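Local atomic coordinates of 3-dehydroquinate dehydratase (Thermus thermophilus, PDB entry 2UYG), a protein that probably catalyses the trans-dehydration of 3-dehydroquinate to 3-dehydroshikimate through an enolate intermediate, the third step of the shikimate pathway to chorismate. Residues 2-7 / 133-138; 50-55 / 81-86; 58-63 / 85-90. One frame throughout, in Å; residues are numbered along the deposited sequence.

Contact 1 (2-7 / 133-138)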
ATOM      1  N   VAL A   2     -23.646  25.664  25.336  1.00 31.84           N
ATOM      2  CA  VAL A   2     -22.700  24.888  24.505  1.00 30.72           C
ATOM      3  C   VAL A   2     -21.232  25.056  24.908  1.00 28.13           C
ATOM      4  O   VAL A   2     -20.818  26.130  25.130  1.00 27.75           O
ATOM      5  CB  VAL A   2     -22.943  25.061  23.009  1.00 30.03           C
ATOM      6  CG1 VAL A   2     -23.700  26.240  22.768  1.00 33.51           C
ATOM      7  CG2 VAL A   2     -21.658  25.188  22.193  1.00 32.14           C
ATOM      8  N   LEU A   3     -20.475  23.958  24.902  1.00 25.95           N
ATOM      9  CA  LEU A   3     -19.074  23.942  25.268  1.00 26.97           C
ATOM     10  C   LEU A   3     -18.262  23.869  23.983  1.00 25.60           C
ATOM     11  O   LEU A   3     -18.514  22.981  23.178  1.00 24.40           O
ATOM     12  CB  LEU A   3     -18.736  22.670  26.117  1.00 25.77           C
ATOM     13  CG  LEU A   3     -17.828  22.533  27.349  1.00 32.56           C
ATOM     14  CD1 LEU A   3     -17.176  21.096  27.528  1.00 33.12           C
ATOM     15  CD2 LEU A   3     -16.801  23.603  27.722  1.00 30.34           C
ATOM     16  N   ILE A   4     -17.268  24.739  23.876  1.00 24.21           N
ATOM     17  CA  ILE A   4     -16.365  24.894  22.746  1.00 24.54           C
ATOM     18  C   ILE A   4     -14.991  24.492  23.276  1.00 23.42           C
ATOM     19  O   ILE A   4     -14.532  25.095  24.175  1.00 23.33           O
ATOM     20  CB  ILE A   4     -16.285  26.370  22.241  1.00 24.18           C
ATOM     21  CG1 ILE A   4     -17.685  26.871  21.876  1.00 26.68           C
ATOM     22  CG2 ILE A   4     -15.362  26.509  21.039  1.00 24.84           C
ATOM     23  CD1 ILE A   4     -17.674  28.265  21.333  1.00 26.63           C
ATOM     24  N   LEU A   5     -14.415  23.415  22.767  1.00 23.18           N
ATOM     25  CA  LEU A   5     -13.186  22.823  23.303  1.00 23.79           C
ATOM     26  C   LEU A   5     -12.197  22.798  22.232  1.00 24.27           C
ATOM     27  O   LEU A   5     -12.548  22.373  21.135  1.00 25.03           O
ATOM     28  CB  LEU A   5     -13.377  21.379  23.712  1.00 22.33           C
ATOM     29  CG  LEU A   5     -14.461  21.188  24.736  1.00 25.75           C
ATOM     30  CD1 LEU A   5     -14.636  19.705  25.105  1.00 26.44           C
ATOM     31  CD2 LEU A   5     -14.209  22.036  25.915  1.00 30.27           C
ATOM     32  N   ASN A   6     -10.947  23.130  22.594  1.00 25.08           N
ATOM     33  CA  ASN A   6      -9.840  23.323  21.702  1.00 23.78           C
ATOM     34  C   ASN A   6      -8.609  22.572  22.206  1.00 24.99           C
ATOM     35  O   ASN A   6      -8.302  22.647  23.375  1.00 24.86           O
ATOM     36  CB  ASN A   6      -9.497  24.788  21.608  1.00 23.25           C
ATOM     37  CG  ASN A   6     -10.629  25.605  21.148  1.00 28.12           C
ATOM     38  OD1 ASN A   6     -11.314  26.249  21.972  1.00 33.45           O
ATOM     39  ND2 ASN A   6     -10.838  25.649  19.815  1.00 18.04           N
ATOM     40  N   GLY A   7      -7.891  21.913  21.254  1.00 23.77           N
ATOM     41  CA  GLY A   7      -6.786  21.041  21.463  1.00 22.66           C
ATOM     42  C   GLY A   7      -5.475  21.842  21.394  1.00 23.48           C
ATOM     43  O   GLY A   7      -5.403  23.114  21.338  1.00 19.42           O
ATOM     44  N   LEU A 133     -20.213  29.146  12.218  1.00 25.65           N
ATOM     45  CA  LEU A 133     -21.142  28.279  11.540  1.00 24.96           C
ATOM     46  C   LEU A 133     -21.602  27.085  12.395  1.00 24.13           C
ATOM     47  O   LEU A 133     -22.804  26.631  12.279  1.00 21.21           O
ATOM     48  CB  LEU A 133     -20.594  27.723  10.211  1.00 25.50           C
ATOM     49  CG  LEU A 133     -19.903  28.515   9.096  1.00 28.52           C
ATOM     50  CD1 LEU A 133     -19.844  27.726   7.773  1.00 27.48           C
ATOM     51  CD2 LEU A 133     -20.238  29.924   8.886  1.00 27.10           C
ATOM     52  N   ALA A 134     -20.672  26.564  13.230  1.00 22.76           N
ATOM     53  CA  ALA A 134     -21.065  25.481  14.164  1.00 24.14           C
ATOM     54  C   ALA A 134     -22.177  25.974  15.101  1.00 23.75           C
ATOM     55  O   ALA A 134     -23.082  25.250  15.405  1.00 23.77           O
ATOM     56  CB  ALA A 134     -19.870  24.992  15.001  1.00 23.62           C
ATOM     57  N   LEU A 135     -22.055  27.205  15.570  1.00 25.12           N
ATOM     58  CA  LEU A 135     -23.072  27.781  16.491  1.00 26.39           C
ATOM     59  C   LEU A 135     -24.429  27.981  15.821  1.00 27.54           C
ATOM     60  O   LEU A 135     -25.462  27.643  16.395  1.00 29.96           O
ATOM     61  CB  LEU A 135     -22.534  29.039  17.152  1.00 25.66           C
ATOM     62  CG  LEU A 135     -21.330  28.767  18.067  1.00 24.76           C
ATOM     63  CD1 LEU A 135     -20.609  30.043  18.488  1.00 29.35           C
ATOM     64  CD2 LEU A 135     -21.689  27.906  19.301  1.00 27.05           C
ATOM     65  N   VAL A 136     -24.445  28.338  14.549  1.00 29.87           N
ATOM     66  CA  VAL A 136     -25.736  28.485  13.841  1.00 30.61           C
ATOM     67  C   VAL A 136     -26.425  27.176  13.704  1.00 29.86           C
ATOM     68  O   VAL A 136     -27.648  27.038  13.999  1.00 31.57           O
ATOM     69  CB  VAL A 136     -25.628  29.278  12.478  1.00 31.17           C
ATOM     70  CG1 VAL A 136     -24.478  28.884  11.770  1.00 35.55           C
ATOM     71  CG2 VAL A 136     -26.864  29.037  11.559  1.00 32.94           C
ATOM     72  N   TYR A 137     -25.670  26.138  13.374  1.00 29.50           N
ATOM     73  CA  TYR A 137     -26.273  24.815  13.261  1.00 27.56           C
ATOM     74  C   TYR A 137     -26.840  24.430  14.623  1.00 29.03           C
ATOM     75  O   TYR A 137     -27.921  23.900  14.720  1.00 31.38           O
ATOM     76  CB  TYR A 137     -25.265  23.783  12.843  1.00 25.07           C
ATOM     77  CG  TYR A 137     -25.773  22.374  13.065  1.00 26.27           C
ATOM     78  CD1 TYR A 137     -26.647  21.784  12.176  1.00 24.35           C
ATOM     79  CD2 TYR A 137     -25.398  21.617  14.171  1.00 28.90           C
ATOM     80  CE1 TYR A 137     -27.109  20.543  12.347  1.00 23.64           C
ATOM     81  CE2 TYR A 137     -25.872  20.311  14.315  1.00 26.77           C
ATOM     82  CZ  TYR A 137     -26.735  19.799  13.419  1.00 25.60           C
ATOM     83  OH  TYR A 137     -27.268  18.493  13.539  1.00 31.92           O
ATOM     84  N   LEU A 138     -26.093  24.682  15.675  1.00 29.41           N
ATOM     85  CA  LEU A 138     -26.444  24.160  16.978  1.00 30.06           C
ATOM     86  C   LEU A 138     -27.694  24.877  17.578  1.00 31.16           C
ATOM     87  O   LEU A 138     -28.589  24.213  18.156  1.00 30.61           O
ATOM     88  CB  LEU A 138     -25.237  24.257  17.875  1.00 27.83           C
ATOM     89  CG  LEU A 138     -24.406  23.058  18.273  1.00 30.35           C
ATOM     90  CD1 LEU A 138     -24.604  21.697  17.649  1.00 30.52           C
ATOM     91  CD2 LEU A 138     -22.961  23.363  18.434  1.00 31.17           C
TER
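The CG2 methyl of Val2 packs against two leucines of helix 129-140, with CD2 of Leu135 4.0 Å away and CD2 of Leu138 at 4.4 Å. This is strand-on-helix packing in a flavodoxin-like alpha/beta fold: strand 2-6 belongs to a parallel five-stranded sheet, and the C-terminal helix covers one of its faces. The short strand and helix segments run nearly antiparallel, at 156°, with 11.1 Å between their axes, and no hydrogen bond links them. Leu135 takes part because its CG stands anti to the carbonyl carbon (chi1 -65°), which swings both methyls from the flank of the helix to the sheet. Backbone hydrogen bonds to Gly43 and Val45 fix Val2 in the sheet, while Leu138 also rests on Ala69 and Val71 of the neighbouring strand 69-73. The same helix takes part in the subunit assembly, where Leu133 and Val136 pack on Leu133 of the second subunit and the ring of Tyr137 meets that of Phe126 of that subunit. Further along the strand the contact thins out: Ile4, with CD1 anti to CA (chi2 -178°), brings CD1 to 4.5 Å from CD1 of Leu135.

Contact 2 (50-55 / 81-86)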
ATOM      1  N   ASN A  50      -3.392  21.673  25.919  1.00 22.65           N
ATOM      2  CA  ASN A  50      -2.428  20.968  25.122  1.00 21.64           C
ATOM      3  C   ASN A  50      -2.399  19.443  25.465  1.00 22.91           C
ATOM      4  O   ASN A  50      -1.619  18.735  24.842  1.00 20.00           O
ATOM      5  CB  ASN A  50      -1.065  21.556  25.373  1.00 21.36           C
ATOM      6  CG  ASN A  50      -0.909  22.983  24.804  1.00 23.07           C
ATOM      7  OD1 ASN A  50      -1.225  23.242  23.641  1.00 17.15           O
ATOM      8  ND2 ASN A  50      -0.414  23.911  25.645  1.00 21.76           N
ATOM      9  N   TYR A  51      -3.243  18.998  26.436  1.00 22.00           N
ATOM     10  CA  TYR A  51      -3.250  17.645  26.951  1.00 23.05           C
ATOM     11  C   TYR A  51      -4.454  16.808  26.485  1.00 21.69           C
ATOM     12  O   TYR A  51      -5.621  17.175  26.673  1.00 21.50           O
ATOM     13  CB  TYR A  51      -3.297  17.593  28.463  1.00 23.61           C
ATOM     14  CG  TYR A  51      -2.039  18.026  29.175  1.00 25.30           C
ATOM     15  CD1 TYR A  51      -1.285  17.104  29.830  1.00 24.72           C
ATOM     16  CD2 TYR A  51      -1.661  19.401  29.240  1.00 21.01           C
ATOM     17  CE1 TYR A  51      -0.168  17.475  30.504  1.00 26.60           C
ATOM     18  CE2 TYR A  51      -0.540  19.764  29.889  1.00 19.73           C
ATOM     19  CZ  TYR A  51       0.196  18.803  30.541  1.00 23.30           C
ATOM     20  OH  TYR A  51       1.286  19.116  31.258  1.00 25.88           O
ATOM     21  N   GLU A  52      -4.139  15.703  25.860  1.00 21.29           N
ATOM     22  CA  GLU A  52      -5.146  14.814  25.266  1.00 22.49           C
ATOM     23  C   GLU A  52      -6.131  14.367  26.345  1.00 21.08           C
ATOM     24  O   GLU A  52      -7.370  14.392  26.187  1.00 21.74           O
ATOM     25  CB  GLU A  52      -4.417  13.608  24.667  1.00 22.46           C
ATOM     26  CG  GLU A  52      -5.357  12.430  24.370  1.00 28.68           C
ATOM     27  CD  GLU A  52      -4.687  11.235  23.724  1.00 30.56           C
ATOM     28  OE1 GLU A  52      -3.709  10.742  24.360  1.00 27.36           O
ATOM     29  OE2 GLU A  52      -5.160  10.803  22.618  1.00 27.70           O
ATOM     30  N   GLY A  53      -5.547  13.966  27.460  1.00 20.12           N
ATOM     31  CA  GLY A  53      -6.278  13.636  28.663  1.00 21.90           C
ATOM     32  C   GLY A  53      -7.301  14.672  29.138  1.00 21.62           C
ATOM     33  O   GLY A  53      -8.410  14.294  29.536  1.00 21.51           O
ATOM     34  N   GLN A  54      -6.901  15.949  29.184  1.00 19.10           N
ATOM     35  CA  GLN A  54      -7.790  16.945  29.642  1.00 20.66           C
ATOM     36  C   GLN A  54      -8.921  17.120  28.633  1.00 21.61           C
ATOM     37  O   GLN A  54     -10.049  17.314  29.022  1.00 22.93           O
ATOM     38  CB  GLN A  54      -7.013  18.253  29.953  1.00 20.36           C
ATOM     39  CG  GLN A  54      -7.925  19.462  30.303  1.00 20.72           C
ATOM     40  CD  GLN A  54      -8.684  19.323  31.600  1.00 24.40           C
ATOM     41  OE1 GLN A  54      -9.829  18.747  31.682  1.00 28.55           O
ATOM     42  NE2 GLN A  54      -8.140  19.956  32.593  1.00 20.33           N
ATOM     43  N   LEU A  55      -8.628  17.005  27.329  1.00 22.97           N
ATOM     44  CA  LEU A  55      -9.658  17.173  26.271  1.00 23.39           C
ATOM     45  C   LEU A  55     -10.717  16.109  26.419  1.00 22.61           C
ATOM     46  O   LEU A  55     -11.912  16.339  26.328  1.00 22.12           O
ATOM     47  CB  LEU A  55      -9.025  17.033  24.850  1.00 22.37           C
ATOM     48  CG  LEU A  55      -9.155  18.150  23.856  1.00 29.07           C
ATOM     49  CD1 LEU A  55      -8.794  17.717  22.396  1.00 27.69           C
ATOM     50  CD2 LEU A  55     -10.434  18.990  23.912  1.00 27.52           C
ATOM     51  N   SER A  81      -5.722  10.685  17.680  1.00 21.64           N
ATOM     52  CA  SER A  81      -6.335  10.367  18.957  1.00 20.75           C
ATOM     53  C   SER A  81      -7.601   9.550  18.894  1.00 21.24           C
ATOM     54  O   SER A  81      -8.672  10.096  19.061  1.00 20.71           O
ATOM     55  CB  SER A  81      -6.691  11.658  19.697  1.00 22.21           C
ATOM     56  OG  SER A  81      -6.962  11.402  21.075  1.00 20.90           O
ATOM     57  N   TYR A  82      -7.460   8.229  18.771  1.00 21.20           N
ATOM     58  CA  TYR A  82      -8.549   7.356  18.912  1.00 21.45           C
ATOM     59  C   TYR A  82      -9.061   7.388  20.332  1.00 19.63           C
ATOM     60  O   TYR A  82     -10.214   7.043  20.566  1.00 20.67           O
ATOM     61  CB  TYR A  82      -8.153   5.913  18.446  1.00 23.83           C
ATOM     62  CG  TYR A  82      -7.800   5.747  16.942  1.00 22.66           C
ATOM     63  CD1 TYR A  82      -6.497   5.453  16.539  1.00 22.96           C
ATOM     64  CD2 TYR A  82      -8.788   5.812  15.945  1.00 27.75           C
ATOM     65  CE1 TYR A  82      -6.181   5.198  15.193  1.00 23.63           C
ATOM     66  CE2 TYR A  82      -8.470   5.655  14.573  1.00 24.73           C
ATOM     67  CZ  TYR A  82      -7.171   5.332  14.232  1.00 27.14           C
ATOM     68  OH  TYR A  82      -6.796   5.167  12.927  1.00 33.86           O
ATOM     69  N   ALA A  83      -8.344   7.953  21.274  1.00 20.15           N
ATOM     70  CA  ALA A  83      -8.899   8.050  22.609  1.00 20.04           C
ATOM     71  C   ALA A  83      -9.915   9.134  22.684  1.00 20.78           C
ATOM     72  O   ALA A  83     -11.001   8.974  23.331  1.00 21.57           O
ATOM     73  CB  ALA A  83      -7.819   8.097  23.696  1.00 19.99           C
ATOM     74  N   LEU A  84      -9.697  10.189  21.914  1.00 21.95           N
ATOM     75  CA  LEU A  84     -10.646  11.270  21.827  1.00 22.37           C
ATOM     76  C   LEU A  84     -11.929  10.888  21.077  1.00 22.97           C
ATOM     77  O   LEU A  84     -13.053  11.255  21.466  1.00 19.46           O
ATOM     78  CB  LEU A  84     -10.004  12.422  21.149  1.00 22.89           C
ATOM     79  CG  LEU A  84     -10.219  13.852  21.589  1.00 26.08           C
ATOM     80  CD1 LEU A  84     -10.152  14.724  20.361  1.00 23.14           C
ATOM     81  CD2 LEU A  84     -11.388  14.158  22.521  1.00 27.64           C
ATOM     82  N   LEU A  85     -11.760  10.133  20.004  1.00 24.58           N
ATOM     83  CA  LEU A  85     -12.939   9.526  19.355  1.00 26.29           C
ATOM     84  C   LEU A  85     -13.758   8.750  20.356  1.00 25.36           C
ATOM     85  O   LEU A  85     -14.922   8.818  20.340  1.00 26.77           O
ATOM     86  CB  LEU A  85     -12.488   8.479  18.330  1.00 26.89           C
ATOM     87  CG  LEU A  85     -13.314   8.000  17.164  1.00 31.81           C
ATOM     88  CD1 LEU A  85     -13.002   6.496  16.797  1.00 30.16           C
ATOM     89  CD2 LEU A  85     -14.783   8.390  17.086  1.00 30.03           C
ATOM     90  N   ASP A  86     -13.127   7.891  21.129  1.00 24.06           N
ATOM     91  CA  ASP A  86     -13.913   7.025  21.998  1.00 24.41           C
ATOM     92  C   ASP A  86     -14.632   7.904  23.059  1.00 22.68           C
ATOM     93  O   ASP A  86     -15.736   7.602  23.475  1.00 22.22           O
ATOM     94  CB  ASP A  86     -13.029   5.957  22.665  1.00 21.83           C
ATOM     95  CG  ASP A  86     -12.915   4.691  21.872  1.00 27.22           C
ATOM     96  OD1 ASP A  86     -13.596   4.579  20.830  1.00 31.36           O
ATOM     97  OD2 ASP A  86     -12.145   3.692  22.188  1.00 30.32           O
TER
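The carboxylate of Glu52 has the methyl of Ala83 over one of its faces, CB standing 3.9 Å from OE2, while the hydroxyl of Ser81 comes to OE2 itself and not over a face. Ser81 OG donates a hydrogen bond to this oxygen; its modelled length of 2.4 Å from OG to OE2 is very short and doubtful in detail. Glu52 reaches across because its CG lies anti to the backbone N (chi1 164°) and the chain stays extended to CD. On the other side, Ser81 is the N-cap of helix 82-89, and its OG accepts from Leu84 N at 3.1 Å with an N-H...O angle of 144°. The hydroxyl thus serves as donor to one helix and acceptor in the other, and the negative charge of Glu52 near this helix N terminus is probably favourable. With an alanine in place of Ser81, Leu84 N is likely to lose its side-chain cap and Glu52 OE2 one of its hydroxyl partners. Another partner of OE2 is the hydroxyl of Tyr80 of the third subunit, which is also hydrogen-bonded to Ala83 N, so the cap region is part of a subunit interface of the dodecamer. Beside the polar group is an apolar one: the side chains of Leu55 and Leu84 cross obliquely, CD1 of Leu55 lying 3.9 Å from CD1 of Leu84 and 4.2 Å from its CG. Leu84 leans in addition on Pro74 and on Val59, one turn further along the first helix, and Ala83 on Ile56. The N-terminal turns of helices 52-61 and 82-89 are thereby joined on the same side of the parallel sheet, the helices lying before and after strand 69-73.

Contact 3 (58-63 / 85-90)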
ATOM      1  N   TRP A  58     -12.981  16.710  29.514  1.00 22.90           N
ATOM      2  CA  TRP A  58     -13.985  17.723  29.216  1.00 22.57           C
ATOM      3  C   TRP A  58     -15.063  17.209  28.251  1.00 24.04           C
ATOM      4  O   TRP A  58     -16.279  17.528  28.403  1.00 25.86           O
ATOM      5  CB  TRP A  58     -13.323  18.930  28.620  1.00 21.38           C
ATOM      6  CG  TRP A  58     -12.529  19.770  29.530  1.00 22.64           C
ATOM      7  CD1 TRP A  58     -12.759  19.974  30.924  1.00 23.31           C
ATOM      8  CD2 TRP A  58     -11.524  20.728  29.158  1.00 19.44           C
ATOM      9  NE1 TRP A  58     -11.886  20.925  31.393  1.00 21.91           N
ATOM     10  CE2 TRP A  58     -11.124  21.412  30.350  1.00 18.83           C
ATOM     11  CE3 TRP A  58     -10.838  21.029  27.920  1.00 20.72           C
ATOM     12  CZ2 TRP A  58     -10.025  22.330  30.377  1.00 23.22           C
ATOM     13  CZ3 TRP A  58      -9.816  21.962  27.915  1.00 17.52           C
ATOM     14  CH2 TRP A  58      -9.427  22.649  29.128  1.00 26.36           C
ATOM     15  N   VAL A  59     -14.718  16.437  27.229  1.00 25.10           N
ATOM     16  CA  VAL A  59     -15.840  15.956  26.452  1.00 24.49           C
ATOM     17  C   VAL A  59     -16.653  15.012  27.296  1.00 23.91           C
ATOM     18  O   VAL A  59     -17.893  15.126  27.324  1.00 22.23           O
ATOM     19  CB  VAL A  59     -15.578  15.486  24.921  1.00 24.68           C
ATOM     20  CG1 VAL A  59     -14.385  16.099  24.271  1.00 23.60           C
ATOM     21  CG2 VAL A  59     -15.772  14.068  24.754  1.00 27.14           C
ATOM     22  N   GLN A  60     -15.980  14.185  28.103  1.00 24.58           N
ATOM     23  CA  GLN A  60     -16.700  13.141  28.861  1.00 24.80           C
ATOM     24  C   GLN A  60     -17.709  13.732  29.845  1.00 27.02           C
ATOM     25  O   GLN A  60     -18.887  13.247  29.932  1.00 28.30           O
ATOM     26  CB  GLN A  60     -15.730  12.240  29.643  1.00 23.80           C
ATOM     27  CG  GLN A  60     -14.960  11.198  28.893  1.00 21.56           C
ATOM     28  CD  GLN A  60     -13.889  10.508  29.785  1.00 22.54           C
ATOM     29  OE1 GLN A  60     -13.686  10.871  30.934  1.00 20.77           O
ATOM     30  NE2 GLN A  60     -13.218   9.565  29.243  1.00 20.45           N
ATOM     31  N   GLN A  61     -17.272  14.731  30.602  1.00 26.66           N
ATOM     32  CA  GLN A  61     -18.041  15.239  31.787  1.00 28.54           C
ATOM     33  C   GLN A  61     -19.042  16.325  31.239  1.00 27.06           C
ATOM     34  O   GLN A  61     -19.901  16.749  31.952  1.00 28.54           O
ATOM     35  CB  GLN A  61     -17.036  15.835  32.880  1.00 28.11           C
ATOM     36  CG  GLN A  61     -17.259  15.711  34.544  1.00 34.84           C
ATOM     37  CD  GLN A  61     -16.478  14.446  35.221  1.00 41.73           C
ATOM     38  OE1 GLN A  61     -16.868  13.276  35.023  1.00 49.67           O
ATOM     39  NE2 GLN A  61     -15.378  14.712  35.953  1.00 47.08           N
ATOM     40  N   ALA A  62     -18.934  16.802  29.996  1.00 26.82           N
ATOM     41  CA  ALA A  62     -19.750  17.941  29.541  1.00 26.22           C
ATOM     42  C   ALA A  62     -21.290  17.889  29.799  1.00 26.24           C
ATOM     43  O   ALA A  62     -21.903  18.887  30.244  1.00 26.62           O
ATOM     44  CB  ALA A  62     -19.487  18.269  28.102  1.00 26.64           C
ATOM     45  N   HIS A  63     -21.911  16.750  29.558  1.00 26.77           N
ATOM     46  CA  HIS A  63     -23.338  16.585  29.756  1.00 27.67           C
ATOM     47  C   HIS A  63     -23.714  16.691  31.245  1.00 28.57           C
ATOM     48  O   HIS A  63     -24.771  17.149  31.537  1.00 28.97           O
ATOM     49  CB  HIS A  63     -23.876  15.262  29.204  1.00 27.60           C
ATOM     50  CG  HIS A  63     -23.427  14.054  29.976  1.00 31.31           C
ATOM     51  ND1 HIS A  63     -24.241  13.417  30.901  1.00 34.69           N
ATOM     52  CD2 HIS A  63     -22.228  13.406  30.003  1.00 30.66           C
ATOM     53  CE1 HIS A  63     -23.568  12.391  31.414  1.00 34.87           C
ATOM     54  NE2 HIS A  63     -22.369  12.335  30.847  1.00 29.81           N
ATOM     55  N   LEU A  85     -11.760  10.133  20.004  1.00 24.58           N
ATOM     56  CA  LEU A  85     -12.939   9.526  19.355  1.00 26.29           C
ATOM     57  C   LEU A  85     -13.758   8.750  20.356  1.00 25.36           C
ATOM     58  O   LEU A  85     -14.922   8.818  20.340  1.00 26.77           O
ATOM     59  CB  LEU A  85     -12.488   8.479  18.330  1.00 26.89           C
ATOM     60  CG  LEU A  85     -13.314   8.000  17.164  1.00 31.81           C
ATOM     61  CD1 LEU A  85     -13.002   6.496  16.797  1.00 30.16           C
ATOM     62  CD2 LEU A  85     -14.783   8.390  17.086  1.00 30.03           C
ATOM     63  N   ASP A  86     -13.127   7.891  21.129  1.00 24.06           N
ATOM     64  CA  ASP A  86     -13.913   7.025  21.998  1.00 24.41           C
ATOM     65  C   ASP A  86     -14.632   7.904  23.059  1.00 22.68           C
ATOM     66  O   ASP A  86     -15.736   7.602  23.475  1.00 22.22           O
ATOM     67  CB  ASP A  86     -13.029   5.957  22.665  1.00 21.83           C
ATOM     68  CG  ASP A  86     -12.915   4.691  21.872  1.00 27.22           C
ATOM     69  OD1 ASP A  86     -13.596   4.579  20.830  1.00 31.36           O
ATOM     70  OD2 ASP A  86     -12.145   3.692  22.188  1.00 30.32           O
ATOM     71  N   ALA A  87     -13.974   8.978  23.479  1.00 22.76           N
ATOM     72  CA  ALA A  87     -14.559   9.909  24.441  1.00 22.08           C
ATOM     73  C   ALA A  87     -15.833  10.460  23.848  1.00 22.76           C
ATOM     74  O   ALA A  87     -16.835  10.456  24.531  1.00 22.94           O
ATOM     75  CB  ALA A  87     -13.655  11.015  24.750  1.00 20.78           C
ATOM     76  N   ILE A  88     -15.795  10.897  22.564  1.00 24.52           N
ATOM     77  CA  ILE A  88     -16.990  11.491  22.029  1.00 25.37           C
ATOM     78  C   ILE A  88     -18.153  10.505  21.893  1.00 25.11           C
ATOM     79  O   ILE A  88     -19.327  10.891  22.095  1.00 24.24           O
ATOM     80  CB  ILE A  88     -16.797  12.420  20.757  1.00 25.84           C
ATOM     81  CG1 ILE A  88     -17.499  11.887  19.575  1.00 26.61           C
ATOM     82  CG2 ILE A  88     -15.374  13.039  20.494  1.00 30.03           C
ATOM     83  CD1 ILE A  88     -18.550  12.779  19.231  1.00 27.31           C
ATOM     84  N   ARG A  89     -17.812   9.250  21.579  1.00 25.60           N
ATOM     85  CA  ARG A  89     -18.796   8.181  21.424  1.00 28.33           C
ATOM     86  C   ARG A  89     -19.383   7.782  22.779  1.00 28.53           C
ATOM     87  O   ARG A  89     -20.505   7.293  22.839  1.00 28.82           O
ATOM     88  CB  ARG A  89     -18.202   6.910  20.767  1.00 30.11           C
ATOM     89  CG  ARG A  89     -18.158   6.885  19.192  1.00 35.59           C
ATOM     90  CD  ARG A  89     -19.393   6.183  18.562  1.00 47.07           C
ATOM     91  NE  ARG A  89     -20.599   7.058  18.298  1.00 53.94           N
ATOM     92  CZ  ARG A  89     -21.699   7.208  19.106  1.00 58.53           C
ATOM     93  NH1 ARG A  89     -22.704   8.023  18.723  1.00 59.95           N
ATOM     94  NH2 ARG A  89     -21.792   6.596  20.303  1.00 55.38           N
ATOM     95  N   ALA A  90     -18.645   8.025  23.868  1.00 27.91           N
ATOM     96  CA  ALA A  90     -19.009   7.478  25.162  1.00 27.14           C
ATOM     97  C   ALA A  90     -19.940   8.371  25.891  1.00 27.50           C
ATOM     98  O   ALA A  90     -20.231   8.039  27.004  1.00 27.52           O
ATOM     99  CB  ALA A  90     -17.785   7.244  26.012  1.00 28.04           C
TER
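Apolar packing carries this contact, and Val59 is its main contributor. Its CG2 lies 3.7 Å from CB of Ala87 and equally close to the carbonyl carbon of that residue, so the methyl presses on helix backbone as well as on a side chain. It also reaches the next residue, 3.9 Å from Ile88 N and 4.4 Å from Ile88 CG2. Gln60 adds its aliphatic part, CG coming to 4.3 Å from Ala87 CB. With a methyl as the whole side chain of Ala87, the backbones draw near: CA of Gln60 and CA of Ala87 are 5.9 Å apart. In the flavodoxin-like fold these are neighbouring helices on one face of the parallel sheet, and Ile88 and Ala62 also pack on strand 69-73, through Leu72 and Ile70. The polar ends of Gln60 and Asp86 meet another chain. With CD anti to CA (chi2 172°), Gln60 carries its amide away from Ala87 to the third subunit, where NE2 is gripped by Asn9 OD1 and Asn50 OD1, and OE1 by Asn11 ND2. Asp86, predicted to bind substrate, forms a salt bridge through OD1 with NH1 of Arg110 of the third subunit, itself predicted to bind substrate.

Overall arrangement
From the N terminus, strand 2-6 is joined by contact 1 to the last helix, 129-140, closing a loop that spans nearly the whole chain. Contacts 2 and 3 lie within that loop; both join helix 52-61 to helix 82-89, with their centres 9 Å apart, and each closes a loop of the chain that contains strand 69-73. The two are staggered, not nested: 58-63 follows 50-55, and 85-90 overlaps 81-86 at Leu85 and Asp86. Strand 2-6 links the two faces of the sheet: Val2 and Ile4 form contact 1 with the last helix, while Leu5 CB packs on Leu55 CD2 at 3.8 Å, and Leu3 CD1 on Ala62 CB at 3.7 Å.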